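Local coordinates for beta-phosphoglucomutase (Clostridium difficile, PDB 4GIB), which probably interconverts beta-D-glucose 1-phosphate and beta-D-glucose 6-phosphate as a magnesium-dependent phosphomutase of the HAD-like superfamily, at residues F29-D34 and S123-V128. Residues are numbered along the deposited sequence; the frame is centred on the assembly and turned at random.
With NA (sodium ion), chain D; PO4 (phosphate ion), chain E.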
# COMPACT_ATOMS: atom_id res chain seq x y z
N PHE A 29 -9.42 4.69 -9.55
CA PHE A 29 -8.04 4.25 -9.42
C PHE A 29 -7.87 4.18 -7.90
O PHE A 29 -8.17 5.17 -7.17
CB PHE A 29 -7.05 5.26 -10.00
CG PHE A 29 -6.82 5.13 -11.50
CD1 PHE A 29 -7.84 5.35 -12.40
CD2 PHE A 29 -5.56 4.84 -12.00
CE1 PHE A 29 -7.62 5.25 -13.77
CE2 PHE A 29 -5.34 4.74 -13.38
CZ PHE A 29 -6.36 4.94 -14.25
N ILE A 30 -7.44 3.03 -7.41
CA ILE A 30 -7.21 2.85 -5.99
C ILE A 30 -5.74 2.54 -5.83
O ILE A 30 -5.27 1.53 -6.33
CB ILE A 30 -8.07 1.73 -5.38
CG1 ILE A 30 -9.57 2.00 -5.62
CG2 ILE A 30 -7.78 1.61 -3.88
CD1 ILE A 30 -10.51 0.88 -5.04
N PHE A 31 -5.03 3.40 -5.12
CA PHE A 31 -3.59 3.25 -4.95
C PHE A 31 -3.17 2.69 -3.60
O PHE A 31 -3.90 2.81 -2.62
CB PHE A 31 -2.93 4.63 -5.08
CG PHE A 31 -3.13 5.29 -6.42
CD1 PHE A 31 -4.29 6.00 -6.69
CD2 PHE A 31 -2.14 5.24 -7.39
CE1 PHE A 31 -4.47 6.63 -7.93
CE2 PHE A 31 -2.31 5.87 -8.61
CZ PHE A 31 -3.49 6.56 -8.88
N ASP A 32 -2.00 2.05 -3.57
CA ASP A 32 -1.40 1.67 -2.30
C ASP A 32 -0.46 2.85 -2.06
O ASP A 32 -0.13 3.58 -3.00
CB ASP A 32 -0.60 0.37 -2.33
CG ASP A 32 0.02 0.04 -0.95
OD1 ASP A 32 -0.52 0.56 0.07
OD2 ASP A 32 1.05 -0.69 -0.86
N LEU A 33 -0.03 3.03 -0.82
CA LEU A 33 0.84 4.15 -0.51
C LEU A 33 2.32 3.81 -0.81
O LEU A 33 2.89 4.30 -1.79
CB LEU A 33 0.63 4.58 0.95
CG LEU A 33 1.47 5.77 1.45
CD1 LEU A 33 1.12 7.05 0.71
CD2 LEU A 33 1.26 5.93 2.95
N ASP A 34 2.92 2.98 0.03
CA ASP A 34 4.33 2.57 -0.13
C ASP A 34 4.67 1.98 -1.51
O ASP A 34 4.03 1.06 -1.97
CB ASP A 34 4.67 1.53 0.94
CG ASP A 34 6.11 1.08 0.90
OD1 ASP A 34 7.00 1.84 0.40
OD2 ASP A 34 6.36 -0.07 1.37
N SER A 123 1.27 13.58 -12.08
CA SER A 123 0.69 13.72 -13.43
C SER A 123 -0.45 12.73 -13.60
O SER A 123 -1.49 13.07 -14.17
CB SER A 123 1.76 13.51 -14.49
OG SER A 123 1.19 13.44 -15.78
N LEU A 124 -0.28 11.52 -13.10
CA LEU A 124 -1.35 10.53 -13.17
C LEU A 124 -2.54 11.02 -12.35
O LEU A 124 -3.66 11.05 -12.84
CB LEU A 124 -0.91 9.15 -12.64
CG LEU A 124 -1.96 8.04 -12.81
CD1 LEU A 124 -2.28 7.82 -14.30
CD2 LEU A 124 -1.50 6.74 -12.18
N LEU A 125 -2.29 11.41 -11.11
CA LEU A 125 -3.37 11.89 -10.23
C LEU A 125 -4.20 12.98 -10.92
O LEU A 125 -5.42 12.94 -10.89
CB LEU A 125 -2.82 12.37 -8.89
CG LEU A 125 -2.22 11.30 -7.97
CD1 LEU A 125 -1.57 11.94 -6.75
CD2 LEU A 125 -3.26 10.25 -7.54
N ILE A 126 -3.53 13.94 -11.57
CA ILE A 126 -4.23 14.99 -12.31
C ILE A 126 -5.12 14.43 -13.43
O ILE A 126 -6.32 14.71 -13.48
CB ILE A 126 -3.25 15.98 -12.94
CG1 ILE A 126 -2.49 16.74 -11.84
CG2 ILE A 126 -3.98 16.93 -13.86
CD1 ILE A 126 -3.37 17.33 -10.82
N ASP A 127 -4.53 13.64 -14.34
CA ASP A 127 -5.27 13.05 -15.45
C ASP A 127 -6.47 12.19 -15.02
O ASP A 127 -7.50 12.18 -15.69
CB ASP A 127 -4.35 12.22 -16.36
CG ASP A 127 -3.37 13.08 -17.15
OD1 ASP A 127 -3.63 14.30 -17.31
OD2 ASP A 127 -2.36 12.54 -17.63
N VAL A 128 -6.34 11.43 -13.94
CA VAL A 128 -7.46 10.63 -13.46
C VAL A 128 -8.62 11.56 -13.15
O VAL A 128 -9.75 11.34 -13.59
CB VAL A 128 -7.10 9.81 -12.21
CG1 VAL A 128 -8.34 9.18 -11.59
CG2 VAL A 128 -6.07 8.74 -12.57
NA NA D . 2.93 -1.15 -1.91
P PO4 E . 1.31 0.29 2.78
O1 PO4 E . 2.01 -0.53 1.72
O2 PO4 E . 1.95 0.06 4.13
O3 PO4 E . 1.40 1.75 2.45
O4 PO4 E . -0.13 -0.15 2.82
O HOH W 1 3.47 -2.08 -0.04
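Val-128 sets one methyl, CG2, squarely over a face of the Phe-29 ring: it lies 3.8 Å from the ring centroid and only 8° off the normal, which qualifies as a CH-pi contact. With CG1 anti to the backbone N (chi1 170°), CG2 lies anti to the carbonyl carbon and is the branch that rests on the ring, while CG1 comes within 3.9 Å of Phe-29 CD1. Phe-31, two residues along the strand and on the same side of it, is met differently. Leu-124 CD2 comes to the ring's edge, close to its plane, at 3.8 Å from CE2, and Leu-125 CD2 approaches CE1 obliquely at the same distance. Leu-124 divides its two methyls between the rings, but its CD1 stays 4.4 Å from Phe-29 CE2, so that branch touches more lightly. All five side chains are buried, and Ile-135 of the neighbouring strand and Ile-237 of helix 234-247 help to enclose them. On the outer side of helix 123-128, Ser-123 and Ile-126 are exposed and make no contact with the strand. The axes of strand 29-31 and helix 123-128 run roughly antiparallel, at 151°, and come no closer than 11.0 Å, a separation that the side chains alone bridge. Just past the strand the chemistry changes: Asp-32 OD2 coordinates the sodium ion at 2.2 Å, as does the carbonyl O of Asp-34. Asp-34 N donates an almost straight hydrogen bond to phosphate O3. Glu-194 and Asp-195 also bind this ion. A helix packed on strand 28-31 of a parallel Rossmann-like sheet, with the Asp-x-Asp pair predicted to supply nucleophile and proton donor/acceptor just after that strand's C-terminal end, is characteristic of the HAD phosphotransferase core.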